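Local structure of Tb427.07.360- putative uncharacterized metacyclic invariant surface protein from Trypanosoma brucei (Trypanosoma brucei, 5VTL) at residues G67-A72 with R199-E204; K113-D118 with R127-C132; F22-L27 with D175-A180. The protein is of unknown function but, as an invariant surface protein of the metacyclic parasite with an extended helical architecture, probably forms part of the trypanosome surface. All coordinates share one frame; numbering follows the deposited sequence.

Contact 1 of 3, residues G67-A72 with R199-E204; sequences GRARAA and RKAAEE
A chi1 of -179° swings CG of R68 opposite the backbone N, and the chain then runs extended as far as NE, taking the arginine across the methyl of A201. Its CB, CG and CD each lie about 4.0 Å from A201 CB, so a single alanine carbon supports the whole aliphatic part. At the far end the guanidinium places one face over A201 N, and NH1 comes within 4.1 Å of K200 CB. Deeper in, A201 CB also sits 3.9 Å from A69 N and 4.2 Å from A69 CB. These small residues let helices 63-102 and 157-209 run antiparallel with local axes only 8.3 Å apart at 162°. Helix 4-58 packs against both, V49 on A69 and A48 on A202, so three helices meet here.

The polar end is held twice. A water in the plane of the guanidinium accepts from NH1 of R68 at 2.8 Å and donates to OE2 of E204 at 2.9 Å, while NH2 bonds to OD1 of N197. The arginine and glutamate are thus bridged by one water, with no direct salt bridge between them, and their opposite charges probably add a modest attraction at the exposed margin of an otherwise alanine-lined interface.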
ATOM      1  N   GLY A  67       2.725  15.008  33.044  1.00  6.67           N
ATOM      2  CA  GLY A  67       2.775  13.556  32.936  1.00  7.66           C
ATOM      3  C   GLY A  67       2.025  13.000  31.733  1.00  9.99           C
ATOM      4  O   GLY A  67       2.510  12.112  31.031  1.00  9.24           O
ATOM      5  N   ARG A  68       0.830  13.508  31.496  1.00  5.95           N
ATOM      6  CA  ARG A  68       0.032  13.080  30.361  1.00  6.36           C
ATOM      7  C   ARG A  68       0.742  13.430  29.040  1.00  4.91           C
ATOM      8  O   ARG A  68       0.736  12.639  28.085  1.00  3.82           O
ATOM      9  CB  ARG A  68      -1.339  13.755  30.426  1.00 10.54           C
ATOM     10  CG  ARG A  68      -2.267  13.359  29.294  1.00 11.66           C
ATOM     11  CD  ARG A  68      -3.646  13.992  29.433  1.00 10.14           C
ATOM     12  NE  ARG A  68      -4.530  13.609  28.331  1.00 10.36           N
ATOM     13  CZ  ARG A  68      -5.633  14.260  27.970  1.00 13.09           C
ATOM     14  NH1 ARG A  68      -6.003  15.382  28.584  1.00 12.98           N
ATOM     15  NH2 ARG A  68      -6.358  13.808  26.955  1.00 14.01           N
ATOM     16  N   ALA A  69       1.330  14.627  28.987  1.00  7.43           N
ATOM     17  CA  ALA A  69       2.090  15.052  27.808  1.00  4.70           C
ATOM     18  C   ALA A  69       3.291  14.118  27.539  1.00  6.45           C
ATOM     19  O   ALA A  69       3.557  13.723  26.398  1.00  6.05           O
ATOM     20  CB  ALA A  69       2.578  16.467  27.985  1.00  5.28           C
ATOM     21  N   ARG A  70       4.009  13.776  28.593  1.00  8.29           N
ATOM     22  CA  ARG A  70       5.172  12.904  28.460  1.00  7.34           C
ATOM     23  C   ARG A  70       4.809  11.511  27.998  1.00  8.52           C
ATOM     24  O   ARG A  70       5.535  10.897  27.225  1.00  8.40           O
ATOM     25  CB  ARG A  70       5.931  12.836  29.784  1.00  9.67           C
ATOM     26  CG  ARG A  70       6.686  14.125  30.086  1.00 11.17           C
ATOM     27  CD  ARG A  70       7.528  14.080  31.360  1.00 11.61           C
ATOM     28  NE  ARG A  70       8.336  15.309  31.423  1.00 17.80           N
ATOM     29  CZ  ARG A  70       8.742  15.908  32.534  1.00 25.15           C
ATOM     30  NH1 ARG A  70       8.435  15.410  33.724  1.00 34.63           N
ATOM     31  NH2 ARG A  70       9.458  17.017  32.453  1.00 22.46           N
ATOM     32  N   ALA A  71       3.685  11.008  28.493  1.00  7.14           N
ATOM     33  CA  ALA A  71       3.219   9.673  28.148  1.00  5.13           C
ATOM     34  C   ALA A  71       2.798   9.642  26.685  1.00  7.60           C
ATOM     35  O   ALA A  71       3.061   8.678  25.975  1.00  5.52           O
ATOM     36  CB  ALA A  71       2.049   9.269  29.058  1.00  9.04           C
ATOM     37  N   ALA A  72       2.130  10.717  26.262  1.00  5.90           N
ATOM     38  CA  ALA A  72       1.701  10.883  24.876  1.00  8.15           C
ATOM     39  C   ALA A  72       2.914  10.953  23.961  1.00  6.73           C
ATOM     40  O   ALA A  72       2.923  10.304  22.931  1.00  5.86           O
ATOM     41  CB  ALA A  72       0.859  12.118  24.739  1.00  7.16           C
ATOM     42  N   ARG A 199      -1.435  17.660  23.111  1.00  8.84           N
ATOM     43  CA  ARG A 199      -1.843  19.053  22.954  1.00  9.59           C
ATOM     44  C   ARG A 199      -2.927  19.436  23.955  1.00  7.25           C
ATOM     45  O   ARG A 199      -2.913  20.527  24.527  1.00  8.32           O
ATOM     46  CB  ARG A 199      -2.331  19.281  21.528  1.00  8.43           C
ATOM     47  CG  ARG A 199      -2.469  20.743  21.177  1.00 18.72           C
ATOM     48  CD  ARG A 199      -2.975  20.917  19.755  1.00 18.33           C
ATOM     49  NE  ARG A 199      -4.350  20.452  19.604  1.00 27.77           N
ATOM     50  CZ  ARG A 199      -4.741  19.442  18.828  1.00 42.87           C
ATOM     51  NH1 ARG A 199      -3.867  18.757  18.087  1.00 37.32           N
ATOM     52  NH2 ARG A 199      -6.030  19.114  18.792  1.00 61.86           N
ATOM     53  N   LYS A 200      -3.858  18.531  24.182  1.00 10.05           N
ATOM     54  CA  LYS A 200      -4.900  18.772  25.163  1.00  8.15           C
ATOM     55  C   LYS A 200      -4.335  18.913  26.573  1.00  6.97           C
ATOM     56  O   LYS A 200      -4.835  19.710  27.367  1.00  6.89           O
ATOM     57  CB  LYS A 200      -5.936  17.659  25.121  1.00  9.45           C
ATOM     58  CG  LYS A 200      -6.785  17.646  23.879  1.00 11.65           C
ATOM     59  CD  LYS A 200      -7.722  16.440  23.874  1.00 10.81           C
ATOM     60  CE  LYS A 200      -8.441  16.223  22.520  1.00 20.00           C
ATOM     61  NZ  LYS A 200      -9.422  17.300  22.235  1.00 31.44           N
ATOM     62  N   ALA A 201      -3.300  18.134  26.893  1.00  6.99           N
ATOM     63  CA  ALA A 201      -2.585  18.276  28.163  1.00  8.22           C
ATOM     64  C   ALA A 201      -1.922  19.639  28.297  1.00 10.91           C
ATOM     65  O   ALA A 201      -2.046  20.305  29.336  1.00  8.99           O
ATOM     66  CB  ALA A 201      -1.546  17.192  28.301  1.00  8.51           C
ATOM     67  N   ALA A 202      -1.221  20.064  27.244  1.00  7.56           N
ATOM     68  CA  ALA A 202      -0.564  21.360  27.273  1.00  5.63           C
ATOM     69  C   ALA A 202      -1.611  22.454  27.446  1.00  9.64           C
ATOM     70  O   ALA A 202      -1.407  23.411  28.191  1.00 11.23           O
ATOM     71  CB  ALA A 202       0.231  21.594  26.016  1.00  9.18           C
ATOM     72  N   GLU A 203      -2.735  22.303  26.763  1.00  8.06           N
ATOM     73  CA  GLU A 203      -3.774  23.341  26.780  1.00 12.33           C
ATOM     74  C   GLU A 203      -4.368  23.444  28.175  1.00 18.24           C
ATOM     75  O   GLU A 203      -4.628  24.548  28.686  1.00 12.59           O
ATOM     76  CB  GLU A 203      -4.857  23.034  25.751  1.00  9.58           C
ATOM     77  CG  GLU A 203      -4.374  23.305  24.334  1.00 16.89           C
ATOM     78  CD  GLU A 203      -5.344  22.857  23.275  1.00 21.08           C
ATOM     79  OE1 GLU A 203      -6.358  22.211  23.629  1.00 17.56           O
ATOM     80  OE2 GLU A 203      -5.075  23.155  22.082  1.00 13.27           O
ATOM     81  N   GLU A 204      -4.574  22.291  28.797  1.00 10.19           N
ATOM     82  CA  GLU A 204      -5.113  22.268  30.164  1.00 10.13           C
ATOM     83  C   GLU A 204      -4.146  22.889  31.138  1.00 15.17           C
ATOM     84  O   GLU A 204      -4.542  23.684  31.995  1.00 16.92           O
ATOM     85  CB  GLU A 204      -5.453  20.842  30.614  1.00 13.96           C
ATOM     86  CG  GLU A 204      -6.213  20.817  31.957  1.00 17.96           C
ATOM     87  CD  GLU A 204      -6.333  19.443  32.591  1.00 30.48           C
ATOM     88  OE1 GLU A 204      -5.945  19.323  33.780  1.00 28.54           O
ATOM     89  OE2 GLU A 204      -6.835  18.495  31.941  1.00 24.34           O
TER
HETATM   90  O   HOH W   1      -4.811  16.824  30.696  1.00 12.57           O

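Contact 2 of 3, residues K113-D118 with R127-C132; sequences KSVAED and RIARGC
A116 and A129 meet at the last turns of helices 105-116 and 123-130, two short helices joined by a turn, whose C-terminal ends come together. The tight side is built almost wholly of methyl groups and backbone. A129 CB lies 3.8 Å from A116 N and 4.0 Å from A116 CB, and V115 CB approaches the same A129 methyl at 4.0 Å. In return, A116 CB rests 3.9 Å from R130 N, so each alanine methyl sits against the backbone of the opposing helix. This mutual fit brings the CA atoms of A116 and R130 to 5.0 Å. Beneath it, V115 is buried against V7 of helix 4-58 and also touches N2 and A121, which places the pair on the start of the long N-terminal helix.

The outer side is looser and solvent-exposed, and there R130 lies. Its CG stands between the backbone N and the carbonyl carbon (chi1 73°), and a bend at chi3 of 44° turns the guanidinium back over the end of the first helix. NH2 arrives 3.1 Å from A116 O, obliquely and at an angle too poor for a hydrogen bond; that carbonyl instead accepts from NE of R126. Just beyond, C132 forms a disulfide with C11, tying the outgoing chain to helix 4-58.

Chemically, the contact is apolar within, with at most a probable electrostatic contribution from R130 at its margin: the helix-end carbonyl of A116 is bound by one arginine and closely approached by another, whose positive charge may be favourable beside the C-terminal end of the helix.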
ATOM      1  N   LYS A 113      -0.663 -11.601 -28.732  1.00  4.82           N
ATOM      2  CA  LYS A 113      -0.222 -11.376 -30.101  1.00  4.63           C
ATOM      3  C   LYS A 113      -0.698 -12.506 -31.003  1.00  4.73           C
ATOM      4  O   LYS A 113      -1.105 -12.277 -32.149  1.00  5.87           O
ATOM      5  CB  LYS A 113       1.302 -11.248 -30.165  1.00  6.45           C
ATOM      6  CG  LYS A 113       1.868 -11.148 -31.576  1.00 10.70           C
ATOM      7  CD  LYS A 113       3.359 -10.780 -31.541  1.00 14.73           C
ATOM      8  CE  LYS A 113       3.873 -10.289 -32.905  1.00 27.50           C
ATOM      9  NZ  LYS A 113       5.381 -10.449 -33.030  1.00 33.28           N
ATOM     10  N   SER A 114      -0.663 -13.727 -30.475  1.00  4.31           N
ATOM     11  CA  SER A 114      -1.106 -14.915 -31.214  1.00  3.54           C
ATOM     12  C   SER A 114      -2.560 -14.838 -31.639  1.00  9.14           C
ATOM     13  O   SER A 114      -2.922 -15.433 -32.634  1.00 11.54           O
ATOM     14  CB  SER A 114      -0.889 -16.213 -30.402  1.00  7.56           C
ATOM     15  OG  SER A 114      -2.000 -16.492 -29.528  1.00  5.88           O
ATOM     16  N   VAL A 115      -3.400 -14.134 -30.882  1.00  4.21           N
ATOM     17  CA  VAL A 115      -4.801 -13.972 -31.278  1.00  4.83           C
ATOM     18  C   VAL A 115      -4.950 -12.786 -32.216  1.00  3.31           C
ATOM     19  O   VAL A 115      -5.691 -12.850 -33.216  1.00  3.68           O
ATOM     20  CB  VAL A 115      -5.729 -13.802 -30.050  1.00  5.14           C
ATOM     21  CG1 VAL A 115      -7.184 -13.640 -30.501  1.00  7.35           C
ATOM     22  CG2 VAL A 115      -5.557 -14.986 -29.097  1.00  6.62           C
ATOM     23  N   ALA A 116      -4.250 -11.707 -31.892  1.00  3.76           N
ATOM     24  CA  ALA A 116      -4.325 -10.485 -32.671  1.00  3.53           C
ATOM     25  C   ALA A 116      -3.987 -10.796 -34.130  1.00  4.47           C
ATOM     26  O   ALA A 116      -4.649 -10.324 -35.051  1.00  4.27           O
ATOM     27  CB  ALA A 116      -3.387  -9.469 -32.118  1.00  5.02           C
ATOM     28  N   GLU A 117      -2.986 -11.658 -34.320  1.00  2.70           N
ATOM     29  CA  GLU A 117      -2.476 -11.957 -35.641  1.00  3.23           C
ATOM     30  C   GLU A 117      -3.047 -13.243 -36.247  1.00  8.20           C
ATOM     31  O   GLU A 117      -2.548 -13.730 -37.273  1.00  7.10           O
ATOM     32  CB  GLU A 117      -0.945 -12.017 -35.570  1.00  6.80           C
ATOM     33  CG  GLU A 117      -0.374 -10.703 -35.010  1.00  9.85           C
ATOM     34  CD  GLU A 117       1.113 -10.494 -35.239  1.00 18.55           C
ATOM     35  OE1 GLU A 117       1.836 -11.456 -35.587  1.00 11.23           O
ATOM     36  OE2 GLU A 117       1.553  -9.339 -35.038  1.00 17.37           O
ATOM     37  N   ASP A 118      -4.103 -13.787 -35.636  1.00  6.21           N
ATOM     38  CA  ASP A 118      -4.687 -15.027 -36.114  1.00  3.75           C
ATOM     39  C   ASP A 118      -5.944 -14.730 -36.917  1.00  8.11           C
ATOM     40  O   ASP A 118      -6.952 -14.294 -36.363  1.00  4.63           O
ATOM     41  CB  ASP A 118      -4.974 -15.964 -34.923  1.00  6.30           C
ATOM     42  CG  ASP A 118      -5.321 -17.381 -35.348  1.00  8.75           C
ATOM     43  OD1 ASP A 118      -5.752 -17.569 -36.491  1.00  5.14           O
ATOM     44  OD2 ASP A 118      -5.132 -18.306 -34.534  1.00  6.94           O
ATOM     45  N   ARG A 127      -9.693  -7.809 -31.788  1.00  4.23           N
ATOM     46  CA  ARG A 127      -9.697  -6.388 -31.465  1.00  4.17           C
ATOM     47  C   ARG A 127      -9.223  -6.152 -30.039  1.00  3.24           C
ATOM     48  O   ARG A 127      -8.415  -5.275 -29.756  1.00  5.02           O
ATOM     49  CB  ARG A 127     -11.096  -5.797 -31.643  1.00  6.25           C
ATOM     50  CG  ARG A 127     -11.166  -4.335 -31.307  1.00 10.66           C
ATOM     51  CD  ARG A 127     -12.415  -3.707 -31.940  1.00 22.24           C
ATOM     52  NE  ARG A 127     -13.619  -4.285 -31.372  1.00 26.93           N
ATOM     53  CZ  ARG A 127     -14.465  -5.120 -31.981  1.00 15.43           C
ATOM     54  NH1 ARG A 127     -14.311  -5.522 -33.237  1.00 17.30           N
ATOM     55  NH2 ARG A 127     -15.499  -5.554 -31.294  1.00 17.34           N
ATOM     56  N   ILE A 128      -9.740  -6.957 -29.133  1.00  4.70           N
ATOM     57  CA  ILE A 128      -9.354  -6.841 -27.737  1.00  4.30           C
ATOM     58  C   ILE A 128      -7.871  -7.155 -27.601  1.00  4.98           C
ATOM     59  O   ILE A 128      -7.140  -6.446 -26.904  1.00  4.81           O
ATOM     60  CB  ILE A 128     -10.193  -7.799 -26.883  1.00  5.76           C
ATOM     61  CG1 ILE A 128     -11.650  -7.330 -26.871  1.00  7.58           C
ATOM     62  CG2 ILE A 128      -9.640  -7.903 -25.430  1.00  6.58           C
ATOM     63  CD1 ILE A 128     -12.581  -8.371 -26.231  1.00  7.64           C
ATOM     64  N   ALA A 129      -7.429  -8.212 -28.279  1.00  5.10           N
ATOM     65  CA  ALA A 129      -6.024  -8.628 -28.187  1.00  5.68           C
ATOM     66  C   ALA A 129      -5.108  -7.535 -28.722  1.00  6.47           C
ATOM     67  O   ALA A 129      -4.087  -7.197 -28.111  1.00  6.81           O
ATOM     68  CB  ALA A 129      -5.779  -9.924 -28.945  1.00  8.05           C
ATOM     69  N   ARG A 130      -5.462  -6.975 -29.872  1.00  4.88           N
ATOM     70  CA  ARG A 130      -4.579  -5.994 -30.476  1.00  9.15           C
ATOM     71  C   ARG A 130      -4.532  -4.671 -29.701  1.00  8.95           C
ATOM     72  O   ARG A 130      -3.533  -3.965 -29.757  1.00  9.95           O
ATOM     73  CB  ARG A 130      -4.910  -5.785 -31.954  1.00 10.81           C
ATOM     74  CG  ARG A 130      -6.162  -5.016 -32.229  1.00 28.60           C
ATOM     75  CD  ARG A 130      -6.159  -4.570 -33.694  1.00 32.38           C
ATOM     76  NE  ARG A 130      -5.710  -5.711 -34.488  1.00 37.09           N
ATOM     77  CZ  ARG A 130      -6.520  -6.554 -35.122  1.00 41.97           C
ATOM     78  NH1 ARG A 130      -7.838  -6.351 -35.122  1.00 17.31           N
ATOM     79  NH2 ARG A 130      -5.997  -7.591 -35.773  1.00 17.27           N
ATOM     80  N   GLY A 131      -5.588  -4.347 -28.961  1.00  8.17           N
ATOM     81  CA  GLY A 131      -5.658  -3.064 -28.253  1.00 12.77           C
ATOM     82  C   GLY A 131      -5.212  -3.141 -26.795  1.00  9.64           C
ATOM     83  O   GLY A 131      -5.338  -2.185 -26.036  1.00  8.72           O
ATOM     84  N   CYS A 132      -4.689  -4.293 -26.418  1.00  6.56           N
ATOM     85  CA  CYS A 132      -4.408  -4.582 -25.019  1.00  8.36           C
ATOM     86  C   CYS A 132      -3.042  -4.053 -24.630  1.00  8.54           C
ATOM     87  O   CYS A 132      -2.095  -4.809 -24.497  1.00  7.77           O
ATOM     88  CB  CYS A 132      -4.484  -6.102 -24.765  1.00  8.68           C
ATOM     89  SG  CYS A 132      -4.364  -6.455 -23.026  1.00  8.81           S
TER

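Contact 3 of 3, residues F22-L27 with D175-A180; sequences FGVKVL and DQLEAA
The long helical bundle that forms the body of this extended protein is joined here near its middle, where helix 4-58 faces helix 157-209; the centre of the contact lies about 4 Å from the centre of the chain. Three aliphatic side chains make the contact: V24 and L27, one turn apart on the first helix, and L177 on the second. L177 is directed between the other two. Its CG is anti to the backbone N (chi1 175°), which carries the isobutyl group out from its helix toward the gap between them. There CD2 of L177 lies 3.7 Å from CG1 of V24, and the same methyl is 3.7 Å from CD1 of L27.

The two partners present their branches differently. V24 meets the leucine with one methyl, its side chain running at about a right angle to that of L177. L27 approaches more aslant, with CD1 as the touching branch. The spacing between the helices is wide compared with an alanine-lined pair, since the nearest CA atoms, those of L27 and E178, are 7.9 Å apart; branched side chains from both helices span the distance.

Helix 63-102 adds Y93 against L177 and P98 against V24, and Y174, on helix 157-209 itself, touches V24 and L27. Alongside, E178 turns its polar end elsewhere, OE2 accepting a hydrogen bond from the backbone N of S141, at the start of helix 141-154. No hydrogen bond crosses between the two segments, so hydrophobic burial and van der Waals fit carry their direct contact. CD1 of L27 also lies 3.7 Å from CG of L177.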
ATOM      1  N   PHE A  22       3.798   0.861 -11.720  1.00  7.65           N
ATOM      2  CA  PHE A  22       3.153   2.129 -11.412  1.00 10.24           C
ATOM      3  C   PHE A  22       2.497   2.076 -10.028  1.00 10.70           C
ATOM      4  O   PHE A  22       2.614   3.013  -9.238  1.00 11.96           O
ATOM      5  CB  PHE A  22       2.127   2.494 -12.478  1.00 10.93           C
ATOM      6  CG  PHE A  22       2.717   2.664 -13.844  1.00 11.05           C
ATOM      7  CD1 PHE A  22       3.266   3.877 -14.234  1.00 15.32           C
ATOM      8  CD2 PHE A  22       2.718   1.618 -14.742  1.00 11.72           C
ATOM      9  CE1 PHE A  22       3.803   4.043 -15.477  1.00 18.21           C
ATOM     10  CE2 PHE A  22       3.260   1.781 -15.998  1.00 12.59           C
ATOM     11  CZ  PHE A  22       3.802   3.003 -16.363  1.00 12.97           C
ATOM     12  N   GLY A  23       1.812   0.983  -9.724  1.00  8.68           N
ATOM     13  CA  GLY A  23       1.123   0.894  -8.460  1.00  6.38           C
ATOM     14  C   GLY A  23       2.080   0.944  -7.283  1.00  8.06           C
ATOM     15  O   GLY A  23       1.789   1.569  -6.272  1.00  7.56           O
ATOM     16  N   VAL A  24       3.209   0.265  -7.393  1.00  7.46           N
ATOM     17  CA  VAL A  24       4.130   0.194  -6.263  1.00  7.35           C
ATOM     18  C   VAL A  24       4.724   1.559  -5.967  1.00  9.59           C
ATOM     19  O   VAL A  24       5.031   1.872  -4.816  1.00  8.94           O
ATOM     20  CB  VAL A  24       5.286  -0.842  -6.452  1.00  8.80           C
ATOM     21  CG1 VAL A  24       4.741  -2.264  -6.554  1.00  8.18           C
ATOM     22  CG2 VAL A  24       6.170  -0.483  -7.632  1.00 16.87           C
ATOM     23  N   LYS A  25       4.880   2.378  -6.998  1.00  8.15           N
ATOM     24  CA  LYS A  25       5.408   3.736  -6.796  1.00 14.88           C
ATOM     25  C   LYS A  25       4.456   4.568  -5.941  1.00  8.24           C
ATOM     26  O   LYS A  25       4.889   5.337  -5.071  1.00  8.74           O
ATOM     27  CB  LYS A  25       5.671   4.446  -8.131  1.00 11.51           C
ATOM     28  CG  LYS A  25       6.863   3.884  -8.884  1.00 22.08           C
ATOM     29  CD  LYS A  25       7.215   4.743 -10.094  1.00 29.88           C
ATOM     30  CE  LYS A  25       8.202   4.044 -11.040  1.00 28.55           C
ATOM     31  NZ  LYS A  25       9.555   3.855 -10.451  1.00 37.10           N
ATOM     32  N   VAL A  26       3.163   4.405  -6.181  1.00  8.34           N
ATOM     33  CA  VAL A  26       2.160   5.143  -5.440  1.00  7.08           C
ATOM     34  C   VAL A  26       2.157   4.692  -3.979  1.00 10.28           C
ATOM     35  O   VAL A  26       2.007   5.508  -3.071  1.00 10.18           O
ATOM     36  CB  VAL A  26       0.767   4.968  -6.071  1.00  7.61           C
ATOM     37  CG1 VAL A  26      -0.337   5.621  -5.201  1.00 14.64           C
ATOM     38  CG2 VAL A  26       0.769   5.559  -7.481  1.00 11.94           C
ATOM     39  N   LEU A  27       2.322   3.400  -3.760  1.00  7.92           N
ATOM     40  CA  LEU A  27       2.298   2.862  -2.405  1.00  7.91           C
ATOM     41  C   LEU A  27       3.500   3.313  -1.608  1.00 11.93           C
ATOM     42  O   LEU A  27       3.386   3.655  -0.432  1.00  9.49           O
ATOM     43  CB  LEU A  27       2.255   1.343  -2.448  1.00  6.67           C
ATOM     44  CG  LEU A  27       0.973   0.718  -2.980  1.00  6.78           C
ATOM     45  CD1 LEU A  27       1.011  -0.807  -2.881  1.00  8.84           C
ATOM     46  CD2 LEU A  27      -0.249   1.241  -2.234  1.00 12.38           C
ATOM     47  N   ASP A 175       0.565  -8.884  -1.342  1.00  8.69           N
ATOM     48  CA  ASP A 175      -0.158  -8.858  -0.083  1.00  7.40           C
ATOM     49  C   ASP A 175       0.716  -8.265   1.036  1.00  6.48           C
ATOM     50  O   ASP A 175       0.244  -7.488   1.870  1.00  7.95           O
ATOM     51  CB  ASP A 175      -0.612 -10.253   0.337  1.00  8.29           C
ATOM     52  CG  ASP A 175      -1.895 -10.708  -0.338  1.00 12.84           C
ATOM     53  OD1 ASP A 175      -2.675  -9.884  -0.884  1.00 14.45           O
ATOM     54  OD2 ASP A 175      -2.114 -11.932  -0.316  1.00 12.52           O
ATOM     55  N   GLN A 176       1.986  -8.658   1.078  1.00  7.56           N
ATOM     56  CA  GLN A 176       2.897  -8.166   2.109  1.00  8.33           C
ATOM     57  C   GLN A 176       3.103  -6.674   1.963  1.00  6.58           C
ATOM     58  O   GLN A 176       3.167  -5.937   2.944  1.00  7.25           O
ATOM     59  CB  GLN A 176       4.233  -8.888   2.024  1.00 12.33           C
ATOM     60  CG  GLN A 176       4.160 -10.285   2.500  1.00 12.15           C
ATOM     61  CD  GLN A 176       4.570 -10.401   3.939  1.00 33.95           C
ATOM     62  OE1 GLN A 176       4.298  -9.509   4.746  1.00 23.56           O
ATOM     63  NE2 GLN A 176       5.242 -11.495   4.281  1.00 39.23           N
ATOM     64  N   LEU A 177       3.186  -6.234   0.715  1.00  7.96           N
ATOM     65  CA  LEU A 177       3.317  -4.820   0.408  1.00  7.60           C
ATOM     66  C   LEU A 177       2.110  -4.042   0.928  1.00  6.41           C
ATOM     67  O   LEU A 177       2.264  -3.044   1.612  1.00  7.95           O
ATOM     68  CB  LEU A 177       3.485  -4.628  -1.109  1.00  3.03           C
ATOM     69  CG  LEU A 177       3.531  -3.184  -1.628  1.00  7.14           C
ATOM     70  CD1 LEU A 177       4.563  -2.345  -0.891  1.00  5.08           C
ATOM     71  CD2 LEU A 177       3.823  -3.188  -3.139  1.00  7.60           C
ATOM     72  N   GLU A 178       0.908  -4.511   0.632  1.00  6.07           N
ATOM     73  CA  GLU A 178      -0.286  -3.805   1.054  1.00  5.46           C
ATOM     74  C   GLU A 178      -0.389  -3.763   2.580  1.00  9.21           C
ATOM     75  O   GLU A 178      -0.828  -2.762   3.156  1.00 11.13           O
ATOM     76  CB  GLU A 178      -1.545  -4.450   0.450  1.00 11.35           C
ATOM     77  CG  GLU A 178      -1.622  -4.334  -1.077  1.00  7.02           C
ATOM     78  CD  GLU A 178      -3.000  -4.635  -1.659  1.00 11.30           C
ATOM     79  OE1 GLU A 178      -3.862  -5.295  -1.011  1.00  7.01           O
ATOM     80  OE2 GLU A 178      -3.224  -4.169  -2.793  1.00  7.88           O
ATOM     81  N   ALA A 179       0.014  -4.845   3.228  1.00  7.79           N
ATOM     82  CA  ALA A 179      -0.072  -4.948   4.682  1.00  9.96           C
ATOM     83  C   ALA A 179       0.899  -3.976   5.341  1.00  7.06           C
ATOM     84  O   ALA A 179       0.583  -3.371   6.368  1.00  9.79           O
ATOM     85  CB  ALA A 179       0.203  -6.382   5.138  1.00 10.53           C
ATOM     86  N   ALA A 180       2.058  -3.809   4.728  1.00  6.81           N
ATOM     87  CA  ALA A 180       3.078  -2.899   5.229  1.00  8.19           C
ATOM     88  C   ALA A 180       2.620  -1.466   5.089  1.00  6.45           C
ATOM     89  O   ALA A 180       2.796  -0.643   5.996  1.00  7.62           O
ATOM     90  CB  ALA A 180       4.394  -3.114   4.495  1.00  9.79           C
TER

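From the N terminus, helix 4-58 first supplies residues 22-27 to contact 3, whose loop closes only when helix 157-209 returns with residues 175-180. Helix 63-102 then contributes residues 67-72 to contact 1, completed further along helix 157-209 by residues 199-204; the loops of contacts 1 and 3 thus cross. Contact 2, between helices 105-116 and 123-130, closes a short loop nested inside both. Contacts 1 and 2 lie on opposite sides of the chain's centre, 64 Å apart between centres, with contact 3 near the middle. Helix 157-209 is consequently joined to both preceding long helices, while the short helices at the far end are held to helix 4-58 by the C11-C132 disulfide.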